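Local coordinates for protein vestitone reductase (Medicago sativa, PDB 2P4H) that catalyses the NADPH-dependent, stereospecific reduction of (3R)-vestitone, the penultimate step in the biosynthesis of the defence compound medicarpin, at residues Phe301-Thr304 with Ile305-Phe309; Asp311-Gln314 with Cys315-Lys319; Ser152-Pro155 with Phe156-Tyr160; Leu166-Lys169 with Ala170-Phe174; Arg40-Ser43 with Phe44-Leu48. One frame throughout, in Å; residues are numbered along the deposited sequence.

Contact 1: residues Phe301-Thr304 with Ile305-Phe309; sequences FKYT and IEDMF
T304 sets OG1 between its backbone N and carbonyl carbon (chi1 63°), while D307 folds its carboxylate back beside its own N (chi1 -65°); the two rotations close a capping box at the start of helix 305-319. T304, at the N-cap, accepts with OG1 from D307 N at 3.1 Å. In return D307 OD2 receives T304 N at 2.9 Å, an almost straight bond (170° at the hydrogen) whose donor lies above the carboxylate plane. T304 O then takes M308 N at 3.0 Å, opening the helical ladder. The carboxylate stands nearly perpendicular to the Y303 ring, with OD2 at the ring edge, 4.0 Å from Y303 CD1. With an alanine at D307 the acceptor is gone, which is likely to leave T304 N without its mate and the loop freer to shift against the first turn. Y303 stacks on H226 and bonds to D228 through OH; I305 and F309 pack on helix 256-266, and M308 reaches strands 219-226 and 252-255.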
loop_
_atom_site.group_PDB
_atom_site.type_symbol
_atom_site.label_atom_id
_atom_site.label_comp_id
_atom_site.label_asym_id
_atom_site.label_seq_id
_atom_site.Cartn_x
_atom_site.Cartn_y
_atom_site.Cartn_z
ATOM N N PHE A 301 -2.975 8.237 -13.666
ATOM C CA PHE A 301 -3.825 8.200 -12.487
ATOM C C PHE A 301 -5.242 8.589 -12.884
ATOM O O PHE A 301 -5.450 9.519 -13.666
ATOM C CB PHE A 301 -3.297 9.135 -11.398
ATOM C CG PHE A 301 -2.090 8.597 -10.688
ATOM C CD1 PHE A 301 -0.817 8.758 -11.224
ATOM C CD2 PHE A 301 -2.238 7.864 -9.516
ATOM C CE1 PHE A 301 0.295 8.188 -10.604
ATOM C CE2 PHE A 301 -1.134 7.288 -8.887
ATOM C CZ PHE A 301 0.133 7.449 -9.431
ATOM N N LYS A 302 -6.210 7.869 -12.332
ATOM C CA LYS A 302 -7.620 8.083 -12.638
ATOM C C LYS A 302 -8.369 8.992 -11.667
ATOM O O LYS A 302 -9.301 9.696 -12.065
ATOM C CB LYS A 302 -8.318 6.722 -12.694
ATOM C CG LYS A 302 -9.831 6.773 -12.854
ATOM C CD LYS A 302 -10.409 5.369 -12.939
ATOM C CE LYS A 302 -11.928 5.394 -13.046
ATOM N NZ LYS A 302 -12.500 4.025 -13.156
ATOM N N TYR A 303 -7.950 9.003 -10.407
ATOM C CA TYR A 303 -8.645 9.775 -9.384
ATOM C C TYR A 303 -7.993 11.062 -8.904
ATOM O O TYR A 303 -6.773 11.205 -8.907
ATOM C CB TYR A 303 -8.904 8.864 -8.187
ATOM C CG TYR A 303 -9.648 7.611 -8.564
ATOM C CD1 TYR A 303 -11.038 7.615 -8.683
ATOM C CD2 TYR A 303 -8.968 6.426 -8.840
ATOM C CE1 TYR A 303 -11.729 6.471 -9.065
ATOM C CE2 TYR A 303 -9.650 5.275 -9.227
ATOM C CZ TYR A 303 -11.031 5.305 -9.336
ATOM O OH TYR A 303 -11.711 4.171 -9.706
ATOM N N THR A 304 -8.841 11.994 -8.479
ATOM C CA THR A 304 -8.394 13.275 -7.959
ATOM C C THR A 304 -8.393 13.213 -6.436
ATOM O O THR A 304 -8.905 12.260 -5.838
ATOM C CB THR A 304 -9.354 14.403 -8.367
ATOM O OG1 THR A 304 -10.640 14.159 -7.778
ATOM C CG2 THR A 304 -9.497 14.469 -9.883
ATOM N N ILE A 305 -7.818 14.233 -5.813
ATOM C CA ILE A 305 -7.784 14.312 -4.362
ATOM C C ILE A 305 -9.224 14.339 -3.844
ATOM O O ILE A 305 -9.542 13.705 -2.837
ATOM C CB ILE A 305 -7.036 15.578 -3.891
ATOM C CG1 ILE A 305 -5.538 15.432 -4.172
ATOM C CG2 ILE A 305 -7.280 15.811 -2.408
ATOM C CD1 ILE A 305 -4.721 16.681 -3.858
ATOM N N GLU A 306 -10.100 15.059 -4.538
ATOM C CA GLU A 306 -11.496 15.130 -4.123
ATOM C C GLU A 306 -12.156 13.750 -4.180
ATOM O O GLU A 306 -12.915 13.387 -3.278
ATOM C CB GLU A 306 -12.258 16.136 -4.994
ATOM C CG GLU A 306 -11.781 17.578 -4.825
ATOM C CD GLU A 306 -10.750 18.009 -5.865
ATOM O OE1 GLU A 306 -9.804 17.243 -6.156
ATOM O OE2 GLU A 306 -10.883 19.136 -6.388
ATOM N N ASP A 307 -11.862 12.979 -5.227
ATOM C CA ASP A 307 -12.424 11.633 -5.365
ATOM C C ASP A 307 -11.981 10.759 -4.198
ATOM O O ASP A 307 -12.769 10.005 -3.625
ATOM C CB ASP A 307 -11.943 10.941 -6.646
ATOM C CG ASP A 307 -12.428 11.612 -7.910
ATOM O OD1 ASP A 307 -13.522 12.215 -7.898
ATOM O OD2 ASP A 307 -11.712 11.506 -8.929
ATOM N N MET A 308 -10.697 10.854 -3.869
ATOM C CA MET A 308 -10.118 10.070 -2.786
ATOM C C MET A 308 -10.815 10.323 -1.451
ATOM O O MET A 308 -11.218 9.381 -0.762
ATOM C CB MET A 308 -8.628 10.391 -2.679
ATOM C CG MET A 308 -7.907 9.670 -1.557
ATOM S SD MET A 308 -6.200 10.221 -1.418
ATOM C CE MET A 308 -6.442 11.938 -0.979
ATOM N N PHE A 309 -10.950 11.591 -1.081
ATOM C CA PHE A 309 -11.611 11.930 0.170
ATOM C C PHE A 309 -13.091 11.570 0.144
ATOM O O PHE A 309 -13.619 11.075 1.138
ATOM C CB PHE A 309 -11.445 13.423 0.486
ATOM C CG PHE A 309 -10.115 13.770 1.100
ATOM C CD1 PHE A 309 -9.799 13.341 2.387
ATOM C CD2 PHE A 309 -9.172 14.504 0.389
ATOM C CE1 PHE A 309 -8.557 13.636 2.959
ATOM C CE2 PHE A 309 -7.926 14.803 0.950
ATOM C CZ PHE A 309 -7.620 14.367 2.238
#

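Contact 2: residues Asp311-Gln314 with Cys315-Lys319; sequences DAIQ and CCKEK
Q314 and K317 run alongside each other and point the same way, meeting at their polar ends. K317 NZ donates to Q314 OE1 at 3.2 Å, lying in the carbonyl plane on a lone pair with a C=O...N angle of 122°. Bends in both chains make this possible: Q314 turns at chi2 (-46°) and K317 at chi3 (60°), the latter carrying K317 CE to 3.7 Å from Q314 OE1 and NZ into bonding range. The other end of the amide is engaged too, since NE2 bonds to D310 OD1 and donates a hydrogen bond to a water, 2.9 Å from Q314 NE2; that water is weakly bonded to K317 NZ as well. With donors and acceptor both used, the flip of the amide is well defined.

All this rides on a regular alpha-helical ladder in helix 305-319, in which C316 N reaches A312 O at 2.9 Å and E318 N reaches Q314 O at 3.0 Å. On the next flank, I313 CG2 touches K317 CD at 3.9 Å, the two chains meeting at a slant. E318 brings CG to 3.2 Å from Q314 O, then directs its carboxylate to a salt bridge with R193. D311 points its own carboxylate to H226, whereas A312 and the buried C316 face I203 of helix 201-206.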
loop_
_atom_site.group_PDB
_atom_site.type_symbol
_atom_site.label_atom_id
_atom_site.label_comp_id
_atom_site.label_asym_id
_atom_site.label_seq_id
_atom_site.Cartn_x
_atom_site.Cartn_y
_atom_site.Cartn_z
ATOM N N ASP A 311 -14.667 9.180 -1.628
ATOM C CA ASP A 311 -14.866 7.739 -1.569
ATOM C C ASP A 311 -14.664 7.229 -0.147
ATOM O O ASP A 311 -15.430 6.396 0.334
ATOM C CB ASP A 311 -13.924 7.012 -2.539
ATOM C CG ASP A 311 -14.379 7.125 -3.984
ATOM O OD1 ASP A 311 -15.584 7.368 -4.203
ATOM O OD2 ASP A 311 -13.548 6.953 -4.903
ATOM N N ALA A 312 -13.645 7.739 0.533
ATOM C CA ALA A 312 -13.383 7.325 1.903
ATOM C C ALA A 312 -14.514 7.772 2.832
ATOM O O ALA A 312 -15.002 6.996 3.653
ATOM C CB ALA A 312 -12.051 7.904 2.379
ATOM N N ILE A 313 -14.935 9.024 2.697
ATOM C CA ILE A 313 -15.994 9.557 3.543
ATOM C C ILE A 313 -17.332 8.848 3.343
ATOM O O ILE A 313 -17.984 8.476 4.323
ATOM C CB ILE A 313 -16.125 11.082 3.332
ATOM C CG1 ILE A 313 -14.931 11.777 3.998
ATOM C CG2 ILE A 313 -17.442 11.594 3.902
ATOM C CD1 ILE A 313 -14.784 13.244 3.652
ATOM N N GLN A 314 -17.737 8.636 2.093
ATOM C CA GLN A 314 -19.004 7.951 1.839
ATOM C C GLN A 314 -18.959 6.518 2.370
ATOM O O GLN A 314 -19.945 6.020 2.923
ATOM C CB GLN A 314 -19.334 7.930 0.342
ATOM C CG GLN A 314 -19.522 9.301 -0.302
ATOM C CD GLN A 314 -20.400 10.234 0.513
ATOM O OE1 GLN A 314 -21.380 9.810 1.132
ATOM N NE2 GLN A 314 -20.064 11.517 0.504
ATOM N N CYS A 315 -17.818 5.852 2.211
ATOM C CA CYS A 315 -17.687 4.478 2.682
ATOM C C CYS A 315 -17.785 4.454 4.206
ATOM O O CYS A 315 -18.471 3.606 4.781
ATOM C CB CYS A 315 -16.355 3.876 2.220
ATOM S SG CYS A 315 -16.218 2.092 2.494
ATOM N N CYS A 316 -17.112 5.394 4.861
ATOM C CA CYS A 316 -17.161 5.467 6.315
ATOM C C CYS A 316 -18.583 5.718 6.810
ATOM O O CYS A 316 -19.008 5.143 7.813
ATOM C CB CYS A 316 -16.231 6.568 6.826
ATOM S SG CYS A 316 -14.488 6.103 6.820
ATOM N N LYS A 317 -19.318 6.578 6.113
ATOM C CA LYS A 317 -20.699 6.873 6.499
ATOM C C LYS A 317 -21.562 5.620 6.385
ATOM O O LYS A 317 -22.347 5.308 7.282
ATOM C CB LYS A 317 -21.267 7.981 5.610
ATOM C CG LYS A 317 -20.675 9.354 5.889
ATOM C CD LYS A 317 -20.996 10.344 4.781
ATOM C CE LYS A 317 -22.492 10.541 4.601
ATOM N NZ LYS A 317 -22.771 11.465 3.461
ATOM N N GLU A 318 -21.404 4.897 5.284
ATOM C CA GLU A 318 -22.166 3.677 5.045
ATOM C C GLU A 318 -21.911 2.617 6.106
ATOM O O GLU A 318 -22.831 1.908 6.526
ATOM C CB GLU A 318 -21.803 3.091 3.680
ATOM C CG GLU A 318 -22.252 3.910 2.486
ATOM C CD GLU A 318 -21.598 3.448 1.197
ATOM O OE1 GLU A 318 -21.200 2.263 1.119
ATOM O OE2 GLU A 318 -21.490 4.263 0.257
ATOM N N LYS A 319 -20.660 2.516 6.541
ATOM C CA LYS A 319 -20.268 1.509 7.516
ATOM C C LYS A 319 -20.334 1.919 8.984
ATOM O O LYS A 319 -20.019 1.119 9.868
ATOM C CB LYS A 319 -18.874 0.989 7.158
ATOM C CG LYS A 319 -18.845 0.279 5.807
ATOM C CD LYS A 319 -17.476 -0.294 5.485
ATOM C CE LYS A 319 -17.488 -1.039 4.158
ATOM N NZ LYS A 319 -18.402 -2.219 4.178
HETATM O O HOH W 1 -21.604 13.856 1.404
#

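Contact 3: residues Ser152-Pro155 with Phe156-Tyr160; sequences SVKP and FGWNY
K154 lies alongside W158, its aliphatic chain laid over one face of the indole, and this is the close-packed half of the contact. K154 CB sits 3.8 Å from the centroid of the five-membered ring, only 19° off the normal, a CH-pi contact. Further along, K154 CG comes to 3.7 Å from W158 CE2 and K154 CD to 3.9 Å from W158 CZ2, so the lysine follows the ring system toward its six-membered part. The indole reaches this place by setting CG between its backbone N and carbonyl carbon (chi1 70°). P155 closes in from another side: its CD is 3.8 Å from W158 CB, and its O lies in the indole plane at the edge, 3.2 Å from W158 CD1.

The backbone beneath is a type II beta turn from P155 to W158, closed by W158 N to P155 O at 3.0 Å with a bent angle of 134°; G157 supplies the positive phi expected at its third position. It joins helix 147-153 to helix 158-177. An alanine in place of W158 would probably deprive the K154 methylenes of their flat partner and let that side chain turn.

The looser side belongs to F156, an exposed residue whose bond to CB points away from residues 152-155. Further along helix 158-177, Y160, probably an NADP-binding residue, touches S127.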
loop_
_atom_site.group_PDB
_atom_site.type_symbol
_atom_site.label_atom_id
_atom_site.label_comp_id
_atom_site.label_asym_id
_atom_site.label_seq_id
_atom_site.Cartn_x
_atom_site.Cartn_y
_atom_site.Cartn_z
ATOM N N SER A 152 18.856 4.170 16.343
ATOM C CA SER A 152 19.493 4.964 17.390
ATOM C C SER A 152 18.640 6.140 17.852
ATOM O O SER A 152 18.467 6.352 19.052
ATOM C CB SER A 152 20.855 5.471 16.912
ATOM O OG SER A 152 20.732 6.262 15.743
ATOM N N VAL A 153 18.107 6.900 16.899
ATOM C CA VAL A 153 17.281 8.064 17.213
ATOM C C VAL A 153 15.860 7.673 17.622
ATOM O O VAL A 153 15.227 8.348 18.437
ATOM C CB VAL A 153 17.245 9.033 16.013
ATOM C CG1 VAL A 153 16.309 10.197 16.300
ATOM C CG2 VAL A 153 18.655 9.549 15.732
ATOM N N LYS A 154 15.367 6.581 17.050
ATOM C CA LYS A 154 14.045 6.049 17.364
ATOM C C LYS A 154 12.854 7.002 17.263
ATOM O O LYS A 154 12.102 7.183 18.223
ATOM C CB LYS A 154 14.071 5.409 18.756
ATOM C CG LYS A 154 15.004 4.209 18.840
ATOM C CD LYS A 154 14.981 3.545 20.209
ATOM C CE LYS A 154 15.567 4.443 21.283
ATOM N NZ LYS A 154 15.701 3.717 22.572
ATOM N N PRO A 155 12.660 7.618 16.088
ATOM C CA PRO A 155 11.534 8.538 15.908
ATOM C C PRO A 155 10.240 7.731 15.928
ATOM O O PRO A 155 10.264 6.506 15.797
ATOM C CB PRO A 155 11.811 9.151 14.542
ATOM C CG PRO A 155 12.480 8.018 13.811
ATOM C CD PRO A 155 13.453 7.513 14.852
ATOM N N PHE A 156 9.111 8.410 16.095
ATOM C CA PHE A 156 7.830 7.719 16.128
ATOM C C PHE A 156 7.647 6.822 14.903
ATOM O O PHE A 156 7.797 7.270 13.767
ATOM C CB PHE A 156 6.683 8.730 16.197
ATOM C CG PHE A 156 5.348 8.104 16.474
ATOM C CD1 PHE A 156 5.102 7.481 17.693
ATOM C CD2 PHE A 156 4.346 8.113 15.511
ATOM C CE1 PHE A 156 3.875 6.873 17.951
ATOM C CE2 PHE A 156 3.113 7.508 15.758
ATOM C CZ PHE A 156 2.879 6.887 16.980
ATOM N N GLY A 157 7.330 5.554 15.154
ATOM C CA GLY A 157 7.117 4.599 14.078
ATOM C C GLY A 157 8.382 3.991 13.501
ATOM O O GLY A 157 8.341 3.378 12.430
ATOM N N TRP A 158 9.502 4.130 14.205
ATOM C CA TRP A 158 10.766 3.597 13.702
ATOM C C TRP A 158 10.791 2.089 13.466
ATOM O O TRP A 158 11.433 1.632 12.524
ATOM C CB TRP A 158 11.931 3.986 14.622
ATOM C CG TRP A 158 11.943 3.311 15.955
ATOM C CD1 TRP A 158 11.276 3.699 17.082
ATOM C CD2 TRP A 158 12.678 2.133 16.306
ATOM N NE1 TRP A 158 11.556 2.835 18.117
ATOM C CE2 TRP A 158 12.412 1.865 17.668
ATOM C CE3 TRP A 158 13.536 1.277 15.602
ATOM C CZ2 TRP A 158 12.976 0.776 18.342
ATOM C CZ3 TRP A 158 14.097 0.191 16.273
ATOM C CH2 TRP A 158 13.813 -0.048 17.631
ATOM N N ASN A 159 10.112 1.317 14.310
ATOM C CA ASN A 159 10.088 -0.137 14.146
ATOM C C ASN A 159 9.518 -0.521 12.785
ATOM O O ASN A 159 10.106 -1.320 12.052
ATOM C CB ASN A 159 9.255 -0.788 15.254
ATOM C CG ASN A 159 9.991 -0.857 16.575
ATOM O OD1 ASN A 159 10.964 -1.599 16.719
ATOM N ND2 ASN A 159 9.532 -0.078 17.550
ATOM N N TYR A 160 8.368 0.052 12.455
ATOM C CA TYR A 160 7.714 -0.224 11.182
ATOM C C TYR A 160 8.596 0.232 10.022
ATOM O O TYR A 160 8.720 -0.462 9.016
ATOM C CB TYR A 160 6.354 0.484 11.135
ATOM C CG TYR A 160 5.619 0.364 9.817
ATOM C CD1 TYR A 160 5.701 1.368 8.855
ATOM C CD2 TYR A 160 4.832 -0.752 9.535
ATOM C CE1 TYR A 160 5.015 1.268 7.646
ATOM C CE2 TYR A 160 4.143 -0.863 8.328
ATOM C CZ TYR A 160 4.238 0.151 7.390
ATOM O OH TYR A 160 3.555 0.052 6.198
#

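Contact 4: residues Leu166-Lys169 with Ala170-Phe174; sequences LAEK and AVLEF
E168 and L172, one helical turn apart, run side by side in the same direction, with L172 CD1 3.9 Å from E168 OE2. The leucine also leans over the backbone it has just passed, its CG 3.4 Å from E168 O. That oxygen is gripped by L172 N at 3.0 Å in a nearly straight bond (169° at the hydrogen). On other flanks V171 CG2 comes to 3.3 Å from A167 O and A170 CB to 3.4 Å from L166 O, the usual close fit of beta-carbons and branches against carbonyls four residues back.

What positions E168 lies one shell out. Its chain is extended, with CG nearly trans to the backbone N (chi1 -162°), which sends the buried carboxylate outward from the helix. OE1 there meets S124 OG, while OE2 forms a salt bridge with R246 and a hydrogen bond with T184. These partners would be expected to favour the charged form of the acid. K169, on the exposed side, makes a cation-pi contact with W144, a residue that both E168 and L172 also touch.

Helix 158-177 is the long helix in the crossover connection between the neighbouring parallel strands 119-125 and 182-187 of the Rossmann-type sheet. A167 and V171 pack on Y122, V171 also on V182, and F174 with A167 meets helix 95-111.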
loop_
_atom_site.group_PDB
_atom_site.type_symbol
_atom_site.label_atom_id
_atom_site.label_comp_id
_atom_site.label_asym_id
_atom_site.label_seq_id
_atom_site.Cartn_x
_atom_site.Cartn_y
_atom_site.Cartn_z
ATOM N N LEU A 166 14.179 -2.705 5.350
ATOM C CA LEU A 166 14.923 -3.950 5.199
ATOM C C LEU A 166 14.215 -4.913 4.255
ATOM O O LEU A 166 14.857 -5.580 3.442
ATOM C CB LEU A 166 15.117 -4.620 6.561
ATOM C CG LEU A 166 15.996 -3.861 7.558
ATOM C CD1 LEU A 166 16.096 -4.655 8.852
ATOM C CD2 LEU A 166 17.376 -3.638 6.962
ATOM N N ALA A 167 12.892 -4.984 4.358
ATOM C CA ALA A 167 12.127 -5.885 3.506
ATOM C C ALA A 167 12.234 -5.517 2.033
ATOM O O ALA A 167 12.491 -6.378 1.193
ATOM C CB ALA A 167 10.670 -5.901 3.931
ATOM N N GLU A 168 12.048 -4.241 1.710
ATOM C CA GLU A 168 12.118 -3.839 0.312
ATOM C C GLU A 168 13.510 -4.062 -0.266
ATOM O O GLU A 168 13.652 -4.513 -1.404
ATOM C CB GLU A 168 11.722 -2.371 0.120
ATOM C CG GLU A 168 11.374 -2.080 -1.342
ATOM C CD GLU A 168 11.238 -0.607 -1.675
ATOM O OE1 GLU A 168 11.029 0.213 -0.757
ATOM O OE2 GLU A 168 11.325 -0.279 -2.876
ATOM N N LYS A 169 14.538 -3.748 0.516
ATOM C CA LYS A 169 15.900 -3.950 0.046
ATOM C C LYS A 169 16.147 -5.426 -0.235
ATOM O O LYS A 169 16.763 -5.776 -1.240
ATOM C CB LYS A 169 16.914 -3.443 1.075
ATOM C CG LYS A 169 16.981 -1.931 1.172
ATOM C CD LYS A 169 18.156 -1.484 2.027
ATOM C CE LYS A 169 18.324 0.028 1.992
ATOM N NZ LYS A 169 19.538 0.456 2.744
ATOM N N ALA A 170 15.655 -6.292 0.645
ATOM C CA ALA A 170 15.845 -7.728 0.473
ATOM C C ALA A 170 15.157 -8.224 -0.796
ATOM O O ALA A 170 15.711 -9.035 -1.541
ATOM C CB ALA A 170 15.314 -8.474 1.690
ATOM N N VAL A 171 13.950 -7.729 -1.043
ATOM C CA VAL A 171 13.193 -8.121 -2.227
ATOM C C VAL A 171 13.909 -7.707 -3.514
ATOM O O VAL A 171 14.053 -8.504 -4.443
ATOM C CB VAL A 171 11.773 -7.496 -2.194
ATOM C CG1 VAL A 171 11.096 -7.637 -3.549
ATOM C CG2 VAL A 171 10.938 -8.186 -1.122
ATOM N N LEU A 172 14.366 -6.462 -3.573
ATOM C CA LEU A 172 15.058 -5.978 -4.761
ATOM C C LEU A 172 16.342 -6.766 -5.014
ATOM O O LEU A 172 16.630 -7.156 -6.147
ATOM C CB LEU A 172 15.371 -4.487 -4.607
ATOM C CG LEU A 172 14.151 -3.561 -4.624
ATOM C CD1 LEU A 172 14.531 -2.201 -4.073
ATOM C CD2 LEU A 172 13.616 -3.443 -6.049
ATOM N N GLU A 173 17.109 -7.010 -3.956
ATOM C CA GLU A 173 18.358 -7.746 -4.095
ATOM C C GLU A 173 18.132 -9.185 -4.538
ATOM O O GLU A 173 18.795 -9.665 -5.458
ATOM C CB GLU A 173 19.126 -7.737 -2.778
ATOM C CG GLU A 173 20.486 -8.413 -2.857
ATOM C CD GLU A 173 21.383 -7.793 -3.914
ATOM O OE1 GLU A 173 21.611 -6.567 -3.859
ATOM O OE2 GLU A 173 21.863 -8.532 -4.800
ATOM N N PHE A 174 17.202 -9.872 -3.886
ATOM C CA PHE A 174 16.916 -11.258 -4.236
ATOM C C PHE A 174 16.419 -11.352 -5.672
ATOM O O PHE A 174 16.837 -12.228 -6.425
ATOM C CB PHE A 174 15.868 -11.851 -3.295
ATOM C CG PHE A 174 15.650 -13.324 -3.493
ATOM C CD1 PHE A 174 16.419 -14.252 -2.801
ATOM C CD2 PHE A 174 14.697 -13.782 -4.399
ATOM C CE1 PHE A 174 16.244 -15.622 -3.008
ATOM C CE2 PHE A 174 14.512 -15.147 -4.615
ATOM C CZ PHE A 174 15.287 -16.069 -3.917
#

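Contact 5: residues Arg40-Ser43 with Phe44-Leu48; sequences RDVS and FLTNL
V42 O, at the N-cap of the short helix 43-46, accepts two backbone N-H groups: T46 N at 2.9 Å in the carbonyl plane and L45 N at 2.8 Å from well above it (52°). N47 N follows, bonding to S43 O at 2.9 Å. Among the side chains, V42 and T46 cross at about a right angle, with V42 CG2 3.8 Å from T46 CG2. F44 holds its CG between N and the carbonyl carbon (chi1 69°), which brings F44 CE2 to 3.8 Å from D41 O; beyond, its ring touches T10, predicted to bind NADP, and S15 of helix 12-23. D41 OD1 receives S43 OG at 2.9 Å, nearly along the C-O axis. D41 OD2 accepts from a water at 2.8 Å that weakly receives F44 N. Both oxygens of this acid are thus engaged near the start of the helix, where its negative charge would probably be favoured by the N-H groups pointing that way.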
loop_
_atom_site.group_PDB
_atom_site.type_symbol
_atom_site.label_atom_id
_atom_site.label_comp_id
_atom_site.label_asym_id
_atom_site.label_seq_id
_atom_site.Cartn_x
_atom_site.Cartn_y
_atom_site.Cartn_z
ATOM N N ARG A 40 -11.685 -16.966 9.537
ATOM C CA ARG A 40 -12.889 -16.892 10.355
ATOM C C ARG A 40 -14.089 -16.472 9.513
ATOM O O ARG A 40 -15.114 -17.154 9.495
ATOM C CB ARG A 40 -12.681 -15.901 11.502
ATOM C CG ARG A 40 -13.870 -15.761 12.436
ATOM C CD ARG A 40 -13.541 -14.842 13.602
ATOM N NE ARG A 40 -12.426 -15.353 14.395
ATOM C CZ ARG A 40 -11.908 -14.728 15.447
ATOM N NH1 ARG A 40 -12.402 -13.562 15.841
ATOM N NH2 ARG A 40 -10.895 -15.269 16.108
ATOM N N ASP A 41 -13.956 -15.349 8.814
ATOM C CA ASP A 41 -15.032 -14.846 7.968
ATOM C C ASP A 41 -14.489 -14.070 6.775
ATOM O O ASP A 41 -13.967 -12.965 6.925
ATOM C CB ASP A 41 -15.970 -13.953 8.783
ATOM C CG ASP A 41 -17.048 -13.313 7.935
ATOM O OD1 ASP A 41 -17.721 -14.041 7.175
ATOM O OD2 ASP A 41 -17.227 -12.081 8.029
ATOM N N VAL A 42 -14.617 -14.657 5.589
ATOM C CA VAL A 42 -14.143 -14.025 4.364
ATOM C C VAL A 42 -15.302 -13.712 3.425
ATOM O O VAL A 42 -15.116 -13.583 2.216
ATOM C CB VAL A 42 -13.141 -14.933 3.619
ATOM C CG1 VAL A 42 -11.900 -15.143 4.469
ATOM C CG2 VAL A 42 -13.794 -16.270 3.286
ATOM N N SER A 43 -16.498 -13.588 3.990
ATOM C CA SER A 43 -17.684 -13.298 3.196
ATOM C C SER A 43 -17.546 -12.035 2.355
ATOM O O SER A 43 -18.043 -11.979 1.231
ATOM C CB SER A 43 -18.912 -13.184 4.104
ATOM O OG SER A 43 -19.191 -14.424 4.732
ATOM N N PHE A 44 -16.866 -11.021 2.885
ATOM C CA PHE A 44 -16.701 -9.781 2.139
ATOM C C PHE A 44 -15.850 -10.000 0.894
ATOM O O PHE A 44 -15.820 -9.158 -0.001
ATOM C CB PHE A 44 -16.112 -8.681 3.034
ATOM C CG PHE A 44 -14.682 -8.905 3.431
ATOM C CD1 PHE A 44 -13.646 -8.357 2.681
ATOM C CD2 PHE A 44 -14.371 -9.638 4.570
ATOM C CE1 PHE A 44 -12.321 -8.534 3.063
ATOM C CE2 PHE A 44 -13.048 -9.823 4.960
ATOM C CZ PHE A 44 -12.019 -9.268 4.205
ATOM N N LEU A 45 -15.170 -11.143 0.836
ATOM C CA LEU A 45 -14.353 -11.490 -0.321
ATOM C C LEU A 45 -15.123 -12.441 -1.235
ATOM O O LEU A 45 -15.209 -12.222 -2.439
ATOM C CB LEU A 45 -13.041 -12.158 0.108
ATOM C CG LEU A 45 -11.946 -11.283 0.724
ATOM C CD1 LEU A 45 -10.737 -12.147 1.062
ATOM C CD2 LEU A 45 -11.554 -10.179 -0.255
ATOM N N THR A 46 -15.691 -13.495 -0.654
ATOM C CA THR A 46 -16.436 -14.477 -1.436
ATOM C C THR A 46 -17.720 -13.915 -2.039
ATOM O O THR A 46 -18.274 -14.494 -2.975
ATOM C CB THR A 46 -16.775 -15.730 -0.593
ATOM O OG1 THR A 46 -17.521 -15.349 0.569
ATOM C CG2 THR A 46 -15.499 -16.437 -0.160
ATOM N N ASN A 47 -18.185 -12.787 -1.510
ATOM C CA ASN A 47 -19.394 -12.156 -2.026
ATOM C C ASN A 47 -19.071 -11.171 -3.145
ATOM O O ASN A 47 -19.972 -10.650 -3.800
ATOM C CB ASN A 47 -20.151 -11.433 -0.908
ATOM C CG ASN A 47 -20.838 -12.394 0.047
ATOM O OD1 ASN A 47 -21.542 -13.309 -0.379
ATOM N ND2 ASN A 47 -20.642 -12.187 1.344
ATOM N N LEU A 48 -17.785 -10.914 -3.363
ATOM C CA LEU A 48 -17.376 -9.997 -4.419
ATOM C C LEU A 48 -17.774 -10.582 -5.768
ATOM O O LEU A 48 -17.689 -11.791 -5.982
ATOM C CB LEU A 48 -15.860 -9.776 -4.393
ATOM C CG LEU A 48 -15.235 -9.053 -3.196
ATOM C CD1 LEU A 48 -13.722 -9.047 -3.361
ATOM C CD2 LEU A 48 -15.767 -7.628 -3.097
HETATM O O HOH W 2 -17.608 -10.711 5.644
#

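How the contacts relate
All five contacts are local and come along the chain in the order 5, 3, 4, 1, 2. Contacts 1 and 2 follow each other on helix 305-319, with centres 15 Å apart, the first at its capped start. Contacts 3 and 4 likewise share helix 158-177, their centres 20 Å apart. Contact 4 lies across the chain's centre from both 1 and 2, whose centres are 31 and 35 Å from it. Contact 5, beside edge strand 55-57, comes within about 7 Å of contact 2 at the nearest atoms. Helix 158-177 and contact 5 flank the seven-stranded parallel Rossmann-type sheet, whereas the start of helix 305-319, at contact 1, packs on strands 219-226 and 252-255 of the mixed sheet.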